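Local coordinates for protein glutamate racemase (PDB 2JFN) that belongs to the Asp/Glu/hydantoin racemase family and folds as an alpha/beta protein, with helices packed around largely parallel beta sheets, at residues A66-V69 / E70-A74; D38-R41 / H42-D46; Q216-P219 / E220-L224; L132-T135 / R136-K140. One frame throughout, in Å; residues are numbered along the deposited sequence.

Contact 1 of 4, residues A66-V69 / E70-A74; sequences AFIV and ERVVA
Arg-71 runs alongside the ring of Phe-67, one turn earlier on helix 65-82, and both side chains leave the helix in the same direction. Arg-71 CB lies over one face of the ring, displaced toward its rim and 4.1 Å from the centroid, a CH-pi contact. CG, anti to the backbone N (chi1 -178°), comes 3.7 Å from Phe-67 CZ. Bent at chi2, the chain keeps CD 3.9 Å from the same ring carbon, CZ. The guanidinium follows, its plane 21° from that of the aromatic. There NE forms a salt bridge with Asp-54 and NH1 one with the C-terminal carboxylate of Gly-285, so the charged tip is held by acids beyond the helix while the aliphatic stem rests on phenylalanine. In the backbone, Arg-71 N donates to Phe-67 O at 2.8 Å. On another side of the helix, Ile-68 CG2 meets Val-72 CG2 at 4.1 Å, and Ile-68, Val-69 and Val-73 pack against helix 93-106. The i to i+4 spacing, with apolar residues facing a neighbouring helix, is typical of an alpha helix packed within an alpha/beta domain.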
loop_
_atom_site.group_PDB
_atom_site.type_symbol
_atom_site.label_atom_id
_atom_site.label_comp_id
_atom_site.label_asym_id
_atom_site.label_seq_id
_atom_site.Cartn_x
_atom_site.Cartn_y
_atom_site.Cartn_z
ATOM N N ALA A 66 -5.062 12.214 -13.637
ATOM C CA ALA A 66 -4.031 12.783 -14.507
ATOM C C ALA A 66 -2.840 13.280 -13.673
ATOM O O ALA A 66 -1.679 13.129 -14.064
ATOM C CB ALA A 66 -4.607 13.925 -15.329
ATOM N N PHE A 67 -3.135 13.881 -12.525
ATOM C CA PHE A 67 -2.080 14.368 -11.645
ATOM C C PHE A 67 -1.300 13.187 -11.074
ATOM O O PHE A 67 -0.071 13.160 -11.134
ATOM C CB PHE A 67 -2.660 15.181 -10.480
ATOM C CG PHE A 67 -1.686 15.380 -9.352
ATOM C CD1 PHE A 67 -0.636 16.289 -9.468
ATOM C CD2 PHE A 67 -1.766 14.592 -8.208
ATOM C CE1 PHE A 67 0.327 16.407 -8.460
ATOM C CE2 PHE A 67 -0.805 14.703 -7.194
ATOM C CZ PHE A 67 0.241 15.613 -7.325
ATOM N N ILE A 68 -2.024 12.216 -10.523
ATOM C CA ILE A 68 -1.412 11.035 -9.920
ATOM C C ILE A 68 -0.403 10.327 -10.829
ATOM O O ILE A 68 0.716 10.028 -10.406
ATOM C CB ILE A 68 -2.489 10.009 -9.472
ATOM C CG1 ILE A 68 -3.330 10.600 -8.333
ATOM C CG2 ILE A 68 -1.825 8.712 -9.009
ATOM C CD1 ILE A 68 -4.351 9.636 -7.745
ATOM N N VAL A 69 -0.793 10.053 -12.071
ATOM C CA VAL A 69 0.108 9.376 -12.999
ATOM C C VAL A 69 1.402 10.166 -13.182
ATOM O O VAL A 69 2.492 9.608 -13.049
ATOM C CB VAL A 69 -0.557 9.167 -14.382
ATOM C CG1 VAL A 69 0.438 8.531 -15.351
ATOM C CG2 VAL A 69 -1.792 8.280 -14.234
ATOM N N GLU A 70 1.276 11.461 -13.470
ATOM C CA GLU A 70 2.441 12.317 -13.680
ATOM C C GLU A 70 3.322 12.401 -12.437
ATOM O O GLU A 70 4.556 12.369 -12.525
ATOM C CB GLU A 70 2.014 13.740 -14.072
ATOM C CG GLU A 70 1.315 13.875 -15.431
ATOM C CD GLU A 70 2.156 13.364 -16.594
ATOM O OE1 GLU A 70 3.385 13.604 -16.608
ATOM O OE2 GLU A 70 1.583 12.727 -17.506
ATOM N N ARG A 71 2.677 12.520 -11.285
ATOM C CA ARG A 71 3.377 12.632 -10.012
ATOM C C ARG A 71 4.181 11.383 -9.673
ATOM O O ARG A 71 5.358 11.481 -9.330
ATOM C CB ARG A 71 2.373 12.927 -8.893
ATOM C CG ARG A 71 2.985 13.106 -7.510
ATOM C CD ARG A 71 3.918 14.312 -7.439
ATOM N NE ARG A 71 4.363 14.536 -6.063
ATOM C CZ ARG A 71 5.282 15.424 -5.701
ATOM N NH1 ARG A 71 5.873 16.189 -6.614
ATOM N NH2 ARG A 71 5.619 15.538 -4.424
ATOM N N VAL A 72 3.556 10.212 -9.774
ATOM C CA VAL A 72 4.257 8.975 -9.452
ATOM C C VAL A 72 5.406 8.718 -10.430
ATOM O O VAL A 72 6.471 8.248 -10.031
ATOM C CB VAL A 72 3.288 7.774 -9.433
ATOM C CG1 VAL A 72 4.047 6.500 -9.097
ATOM C CG2 VAL A 72 2.192 8.020 -8.389
ATOM N N VAL A 73 5.197 9.031 -11.702
ATOM C CA VAL A 73 6.251 8.858 -12.695
ATOM C C VAL A 73 7.419 9.798 -12.344
ATOM O O VAL A 73 8.578 9.414 -12.446
ATOM C CB VAL A 73 5.746 9.173 -14.127
ATOM C CG1 VAL A 73 6.928 9.284 -15.095
ATOM C CG2 VAL A 73 4.806 8.074 -14.602
ATOM N N ALA A 74 7.113 11.022 -11.920
ATOM C CA ALA A 74 8.164 11.975 -11.556
ATOM C C ALA A 74 8.930 11.512 -10.310
ATOM O O ALA A 74 10.152 11.646 -10.236
ATOM C CB ALA A 74 7.570 13.365 -11.319
#

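Contact 2 of 4, residues D38-R41 / H42-D46; sequences DEIR and HLLPD
The C-terminal end of helix 33-43, within the beta-alpha-beta unit made by strand 21-28, this helix and strand 48-53, is where Ile-40 meets Leu-44 and Arg-41 meets Pro-45. The amides of His-42 and Leu-43 each divide between an i-4 carbonyl and a weak bond to the i-3 one; the bond from Leu-43 N to Glu-39 O is 3.3 Å long. The final helical bond, from Leu-44 N to Ile-40 O, is shorter and straighter, at 2.7 Å. Leu-44 leaves helical backbone angles, and Pro-45 follows with no N-H to offer: its N sits 2.9 Å from Arg-41 O, and its CB and CD also lie against that oxygen, each at 3.3 Å. Ile-40 CG2 and Leu-44 CD1 make a light apolar touch at 4.4 Å, on the face packed against helix 228-241. Arg-41 CG stands between the backbone N and the carbonyl carbon (chi1 71°), and this first torsion aims the extended chain at Asp-38, one turn earlier. NE and NH2 of Arg-41 both donate to Asp-38 OD1, at 3.0 and 3.1 Å, a side-on salt bridge in which the one oxygen lies in the guanidinium plane. Tyr-273 touches both partners. A proline directly after the first non-helical residue, cutting off the next backbone bond, is a familiar way for a helix to end before the chain enters the following strand.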
loop_
_atom_site.group_PDB
_atom_site.type_symbol
_atom_site.label_atom_id
_atom_site.label_comp_id
_atom_site.label_asym_id
_atom_site.label_seq_id
_atom_site.Cartn_x
_atom_site.Cartn_y
_atom_site.Cartn_z
ATOM N N ASP A 38 7.124 -4.446 4.706
ATOM C CA ASP A 38 7.344 -5.361 5.818
ATOM C C ASP A 38 7.286 -6.824 5.356
ATOM O O ASP A 38 8.111 -7.640 5.768
ATOM C CB ASP A 38 6.304 -5.084 6.908
ATOM C CG ASP A 38 6.741 -5.563 8.278
ATOM O OD1 ASP A 38 7.959 -5.713 8.511
ATOM O OD2 ASP A 38 5.853 -5.770 9.138
ATOM N N GLU A 39 6.323 -7.144 4.494
ATOM C CA GLU A 39 6.179 -8.502 3.961
ATOM C C GLU A 39 7.336 -8.824 3.015
ATOM O O GLU A 39 7.890 -9.923 3.034
ATOM C CB GLU A 39 4.860 -8.637 3.197
ATOM C CG GLU A 39 3.608 -8.560 4.054
ATOM C CD GLU A 39 3.284 -9.874 4.744
ATOM O OE1 GLU A 39 2.231 -9.946 5.414
ATOM O OE2 GLU A 39 4.070 -10.836 4.615
ATOM N N ILE A 40 7.699 -7.860 2.178
ATOM C CA ILE A 40 8.794 -8.069 1.243
ATOM C C ILE A 40 10.118 -8.322 1.964
ATOM O O ILE A 40 10.840 -9.264 1.627
ATOM C CB ILE A 40 8.955 -6.866 0.293
ATOM C CG1 ILE A 40 7.688 -6.695 -0.549
ATOM C CG2 ILE A 40 10.171 -7.070 -0.610
ATOM C CD1 ILE A 40 7.705 -5.469 -1.447
ATOM N N ARG A 41 10.440 -7.497 2.959
ATOM C CA ARG A 41 11.697 -7.668 3.682
ATOM C C ARG A 41 11.729 -8.957 4.490
ATOM O O ARG A 41 12.795 -9.504 4.747
ATOM C CB ARG A 41 11.976 -6.487 4.617
ATOM C CG ARG A 41 11.082 -6.414 5.841
ATOM C CD ARG A 41 11.784 -5.699 6.993
ATOM N NE ARG A 41 10.874 -5.450 8.109
ATOM C CZ ARG A 41 11.235 -4.910 9.269
ATOM N NH1 ARG A 41 12.497 -4.557 9.481
ATOM N NH2 ARG A 41 10.328 -4.717 10.218
ATOM N N HIS A 42 10.564 -9.434 4.909
ATOM C CA HIS A 42 10.521 -10.670 5.673
ATOM C C HIS A 42 10.948 -11.819 4.758
ATOM O O HIS A 42 11.563 -12.787 5.201
ATOM C CB HIS A 42 9.108 -10.908 6.215
ATOM C CG HIS A 42 8.987 -12.141 7.054
ATOM N ND1 HIS A 42 9.061 -13.412 6.527
ATOM C CD2 HIS A 42 8.802 -12.297 8.387
ATOM C CE1 HIS A 42 8.926 -14.299 7.498
ATOM N NE2 HIS A 42 8.767 -13.648 8.637
ATOM N N LEU A 43 10.633 -11.690 3.472
ATOM C CA LEU A 43 10.978 -12.702 2.483
ATOM C C LEU A 43 12.370 -12.467 1.885
ATOM O O LEU A 43 13.103 -13.416 1.610
ATOM C CB LEU A 43 9.926 -12.706 1.369
ATOM C CG LEU A 43 10.009 -13.797 0.300
ATOM C CD1 LEU A 43 9.852 -15.165 0.959
ATOM C CD2 LEU A 43 8.919 -13.585 -0.743
ATOM N N LEU A 44 12.727 -11.201 1.687
ATOM C CA LEU A 44 14.024 -10.824 1.113
ATOM C C LEU A 44 14.645 -9.761 2.016
ATOM O O LEU A 44 14.669 -8.575 1.680
ATOM C CB LEU A 44 13.813 -10.263 -0.292
ATOM C CG LEU A 44 13.014 -11.170 -1.227
ATOM C CD1 LEU A 44 12.444 -10.360 -2.370
ATOM C CD2 LEU A 44 13.908 -12.292 -1.731
ATOM N N PRO A 45 15.176 -10.181 3.174
ATOM C CA PRO A 45 15.800 -9.306 4.172
ATOM C C PRO A 45 17.111 -8.569 3.886
ATOM O O PRO A 45 17.425 -7.598 4.578
ATOM C CB PRO A 45 15.922 -10.222 5.389
ATOM C CG PRO A 45 16.179 -11.553 4.767
ATOM C CD PRO A 45 15.170 -11.581 3.640
ATOM N N ASP A 46 17.872 -8.990 2.881
ATOM C CA ASP A 46 19.157 -8.333 2.631
ATOM C C ASP A 46 19.225 -7.326 1.485
ATOM O O ASP A 46 20.300 -6.808 1.192
ATOM C CB ASP A 46 20.249 -9.391 2.420
ATOM C CG ASP A 46 20.351 -10.363 3.580
ATOM O OD1 ASP A 46 20.575 -9.905 4.723
ATOM O OD2 ASP A 46 20.208 -11.587 3.347
#

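Contact 3 of 4, residues Q216-P219 / E220-L224; sequences QVLP and EGTRL
From Pro-219 to Thr-222 the backbone makes a type II beta turn, with Glu-220 extended (psi 145°) and Gly-221 at positive phi (82°), where a beta carbon would be pressed against the preceding carbonyl oxygen. The turn links helix 211-217 to strand 223-225, closing a beta-alpha-beta unit that starts at strand 199-202. It is held at the carbonyl of Pro-219, which accepts two bonds from one residue: Thr-222 N at 3.2 Å, the usual turn bond, and the hydroxyl Thr-222 OG1 at 2.6 Å. The threonine can use both because OG1 lies beside its own backbone N (chi1 -54°), so the hydroxyl and the amide reach the same oxygen. That short second bond should stiffen the turn and fix the rotation of the threonine. Its methyl, CG2, turns instead toward Leu-218 CD1, 4.1 Å away, and the two side chains cross at about a right angle. Leu-218 CD1 also reaches Leu-224 CD2 at 3.7 Å, tying the residue just after the helix to the strand. Around this apolar patch, Leu-218 touches Trp-190 and Leu-187, while Thr-222 and Leu-224 both lie on Val-200 of the adjacent strand. The proline ring lies obliquely across the threonine side chain, with Pro-219 CG 3.5 Å from Thr-222 OG1.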
loop_
_atom_site.group_PDB
_atom_site.type_symbol
_atom_site.label_atom_id
_atom_site.label_comp_id
_atom_site.label_asym_id
_atom_site.label_seq_id
_atom_site.Cartn_x
_atom_site.Cartn_y
_atom_site.Cartn_z
ATOM N N GLN A 216 -10.164 -6.005 16.855
ATOM C CA GLN A 216 -10.812 -5.770 18.141
ATOM C C GLN A 216 -12.234 -5.261 17.930
ATOM O O GLN A 216 -13.114 -5.480 18.759
ATOM C CB GLN A 216 -10.035 -4.738 18.966
ATOM C CG GLN A 216 -8.614 -5.133 19.324
ATOM C CD GLN A 216 -7.953 -4.127 20.249
ATOM O OE1 GLN A 216 -8.295 -4.039 21.430
ATOM N NE2 GLN A 216 -7.012 -3.353 19.717
ATOM N N VAL A 217 -12.451 -4.585 16.808
ATOM C CA VAL A 217 -13.749 -4.008 16.488
ATOM C C VAL A 217 -14.646 -4.900 15.638
ATOM O O VAL A 217 -15.855 -4.954 15.854
ATOM C CB VAL A 217 -13.564 -2.647 15.761
ATOM C CG1 VAL A 217 -14.911 -2.065 15.359
ATOM C CG2 VAL A 217 -12.824 -1.688 16.664
ATOM N N LEU A 218 -14.059 -5.591 14.666
ATOM C CA LEU A 218 -14.831 -6.457 13.780
ATOM C C LEU A 218 -15.391 -7.684 14.494
ATOM O O LEU A 218 -14.794 -8.192 15.447
ATOM C CB LEU A 218 -13.968 -6.915 12.597
ATOM C CG LEU A 218 -13.511 -5.855 11.585
ATOM C CD1 LEU A 218 -12.404 -6.438 10.721
ATOM C CD2 LEU A 218 -14.686 -5.400 10.726
ATOM N N PRO A 219 -16.554 -8.176 14.038
ATOM C CA PRO A 219 -17.172 -9.355 14.649
ATOM C C PRO A 219 -16.238 -10.557 14.669
ATOM O O PRO A 219 -15.484 -10.794 13.720
ATOM C CB PRO A 219 -18.415 -9.592 13.789
ATOM C CG PRO A 219 -18.089 -8.927 12.492
ATOM C CD PRO A 219 -17.378 -7.673 12.928
ATOM N N GLU A 220 -16.294 -11.307 15.761
ATOM C CA GLU A 220 -15.458 -12.487 15.949
ATOM C C GLU A 220 -15.462 -13.350 14.691
ATOM O O GLU A 220 -16.474 -13.436 13.992
ATOM C CB GLU A 220 -15.987 -13.322 17.119
ATOM C CG GLU A 220 -16.608 -12.508 18.247
ATOM C CD GLU A 220 -17.505 -13.355 19.141
ATOM O OE1 GLU A 220 -16.985 -14.279 19.804
ATOM O OE2 GLU A 220 -18.735 -13.099 19.175
ATOM N N GLY A 221 -14.326 -13.977 14.403
ATOM C CA GLY A 221 -14.239 -14.848 13.245
ATOM C C GLY A 221 -13.993 -14.204 11.893
ATOM O O GLY A 221 -13.887 -14.913 10.891
ATOM N N THR A 222 -13.908 -12.878 11.844
ATOM C CA THR A 222 -13.659 -12.198 10.575
ATOM C C THR A 222 -12.202 -12.403 10.170
ATOM O O THR A 222 -11.286 -12.166 10.961
ATOM C CB THR A 222 -13.927 -10.677 10.665
ATOM O OG1 THR A 222 -15.255 -10.437 11.159
ATOM C CG2 THR A 222 -13.790 -10.048 9.287
ATOM N N ARG A 223 -11.988 -12.848 8.937
ATOM C CA ARG A 223 -10.641 -13.078 8.443
ATOM C C ARG A 223 -10.188 -11.923 7.558
ATOM O O ARG A 223 -10.869 -11.568 6.597
ATOM C CB ARG A 223 -10.594 -14.383 7.649
ATOM C CG ARG A 223 -9.229 -14.728 7.092
ATOM C CD ARG A 223 -9.270 -16.121 6.499
ATOM N NE ARG A 223 -7.981 -16.562 5.976
ATOM C CZ ARG A 223 -7.751 -17.801 5.557
ATOM N NH1 ARG A 223 -8.723 -18.701 5.614
ATOM N NH2 ARG A 223 -6.566 -18.137 5.074
ATOM N N LEU A 224 -9.037 -11.341 7.883
ATOM C CA LEU A 224 -8.502 -10.229 7.108
ATOM C C LEU A 224 -7.602 -10.759 5.999
ATOM O O LEU A 224 -6.781 -11.652 6.218
ATOM C CB LEU A 224 -7.694 -9.281 8.001
ATOM C CG LEU A 224 -8.432 -8.670 9.195
ATOM C CD1 LEU A 224 -7.487 -7.758 9.963
ATOM C CD2 LEU A 224 -9.648 -7.901 8.710
#

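Contact 4 of 4, residues L132-T135 / R136-K140; sequences LLAT and RGTVK
The flat groups of this contact are peptide units rather than rings, and the carbonyl oxygen of Thr-135 is approached by the amides of Thr-138 and Val-139. Thr-138 N reaches Thr-135 O at 3.0 Å and Val-139 N reaches it at 3.4 Å. Both bonds are weak, as expected of a single helix-like turn, from Arg-136 to Thr-138, that lacks regular bonding. The side chains fold over this turn. Ala-134 CB, pointing toward the loop, touches Thr-138 CB at 3.7 Å and Val-139 CG1 at 3.8 Å, so the last strand residue packs against the turn that follows. The two threonines cross at about a right angle, with Thr-135 CG2 close to Thr-138 OG1 at 3.2 Å. Thr-135 puts OG1 anti to its amide nitrogen (chi1 -171°) and leaves its methyl to meet that hydroxyl. Two waters bridge polar atoms across the contact. One accepts from Thr-135 N and also bonds Thr-138 OG1, at 2.6 Å; the other links Thr-135 OG1 to Gly-137 N, from which it accepts at 3.0 Å. Each water thus links Thr-135, just past the strand, to the following turn. Both threonines also touch Thr-94, a residue of the glutamic acid pocket, and the side chain of Thr-135 itself lies about 4 Å from that ligand. A loop leaving the C-terminal end of a parallel strand beside a bound ligand is characteristic of alpha/beta folds.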
loop_
_atom_site.group_PDB
_atom_site.type_symbol
_atom_site.label_atom_id
_atom_site.label_comp_id
_atom_site.label_asym_id
_atom_site.label_seq_id
_atom_site.Cartn_x
_atom_site.Cartn_y
_atom_site.Cartn_z
ATOM N N LEU A 132 -14.991 -5.315 1.461
ATOM C CA LEU A 132 -13.850 -4.629 0.878
ATOM C C LEU A 132 -13.694 -3.292 1.576
ATOM O O LEU A 132 -14.568 -2.426 1.476
ATOM C CB LEU A 132 -14.049 -4.403 -0.625
ATOM C CG LEU A 132 -12.985 -3.548 -1.342
ATOM C CD1 LEU A 132 -11.608 -4.200 -1.241
ATOM C CD2 LEU A 132 -13.379 -3.384 -2.808
ATOM N N LEU A 133 -12.604 -3.145 2.319
ATOM C CA LEU A 133 -12.313 -1.894 3.011
ATOM C C LEU A 133 -11.257 -1.203 2.171
ATOM O O LEU A 133 -10.182 -1.757 1.938
ATOM C CB LEU A 133 -11.740 -2.141 4.407
ATOM C CG LEU A 133 -12.680 -2.497 5.548
ATOM C CD1 LEU A 133 -11.859 -2.624 6.821
ATOM C CD2 LEU A 133 -13.743 -1.408 5.708
ATOM N N ALA A 134 -11.568 -0.004 1.704
ATOM C CA ALA A 134 -10.633 0.752 0.889
ATOM C C ALA A 134 -10.829 2.220 1.202
ATOM O O ALA A 134 -11.705 2.582 1.985
ATOM C CB ALA A 134 -10.898 0.495 -0.591
ATOM N N THR A 135 -10.014 3.077 0.604
ATOM C CA THR A 135 -10.187 4.490 0.854
ATOM C C THR A 135 -11.347 4.970 -0.015
ATOM O O THR A 135 -11.752 4.286 -0.960
ATOM C CB THR A 135 -8.903 5.286 0.555
ATOM O OG1 THR A 135 -9.077 6.634 1.013
ATOM C CG2 THR A 135 -8.583 5.269 -0.929
ATOM N N ARG A 136 -11.880 6.140 0.314
ATOM C CA ARG A 136 -13.020 6.692 -0.404
ATOM C C ARG A 136 -12.877 6.691 -1.921
ATOM O O ARG A 136 -13.811 6.323 -2.633
ATOM C CB ARG A 136 -13.313 8.112 0.091
ATOM C CG ARG A 136 -14.609 8.676 -0.451
ATOM C CD ARG A 136 -15.768 7.734 -0.150
ATOM N NE ARG A 136 -16.945 8.058 -0.948
ATOM C CZ ARG A 136 -18.074 7.358 -0.932
ATOM N NH1 ARG A 136 -18.183 6.291 -0.153
ATOM N NH2 ARG A 136 -19.090 7.724 -1.702
ATOM N N GLY A 137 -11.708 7.095 -2.412
ATOM C CA GLY A 137 -11.486 7.140 -3.847
ATOM C C GLY A 137 -11.386 5.798 -4.553
ATOM O O GLY A 137 -11.742 5.686 -5.726
ATOM N N THR A 138 -10.909 4.780 -3.847
ATOM C CA THR A 138 -10.747 3.449 -4.428
ATOM C C THR A 138 -12.061 2.711 -4.680
ATOM O O THR A 138 -12.149 1.884 -5.588
ATOM C CB THR A 138 -9.857 2.569 -3.529
ATOM O OG1 THR A 138 -8.579 3.195 -3.369
ATOM C CG2 THR A 138 -9.666 1.188 -4.145
ATOM N N VAL A 139 -13.079 3.007 -3.876
ATOM C CA VAL A 139 -14.377 2.352 -4.020
ATOM C C VAL A 139 -15.252 3.004 -5.092
ATOM O O VAL A 139 -16.376 2.561 -5.344
ATOM C CB VAL A 139 -15.152 2.350 -2.677
ATOM C CG1 VAL A 139 -14.414 1.507 -1.650
ATOM C CG2 VAL A 139 -15.317 3.771 -2.169
ATOM N N LYS A 140 -14.729 4.049 -5.725
ATOM C CA LYS A 140 -15.463 4.767 -6.764
ATOM C C LYS A 140 -14.831 4.533 -8.136
ATOM O O LYS A 140 -15.329 5.018 -9.154
ATOM C CB LYS A 140 -15.474 6.266 -6.439
ATOM C CG LYS A 140 -16.284 7.129 -7.401
ATOM C CD LYS A 140 -16.352 8.582 -6.929
ATOM C CE LYS A 140 -14.973 9.232 -6.871
ATOM N NZ LYS A 140 -14.321 9.285 -8.209
HETATM O O HOH W 1 -7.675 1.929 -1.340
HETATM O O HOH W 2 -10.173 8.903 -0.578
#

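In the fold
Along the chain the order is contact 2, contact 1, contact 4, contact 3, and no two touch. Contacts 3 and 4 share the four-stranded parallel sheet, on strands 223-225 and 129-134, with centres about 19 Å apart. Contacts 1 and 2, centres about 27 Å apart, lie on helices 65-82 and 33-43, which belong with the seven-stranded mixed sheet. The widest gap, about 36 Å between centres, separates contacts 1 and 3. Glutamic acid is bound nearest contact 4 and next nearest contact 1; contact 2 ends a helix whose Ile-40 side chain is about 9 Å from uridine-5'-diphosphate-N-acetylmuramoyl-L-alanine, and contact 3, about 21 Å from the chain's centre, is the outermost. The set thus spans both sheets.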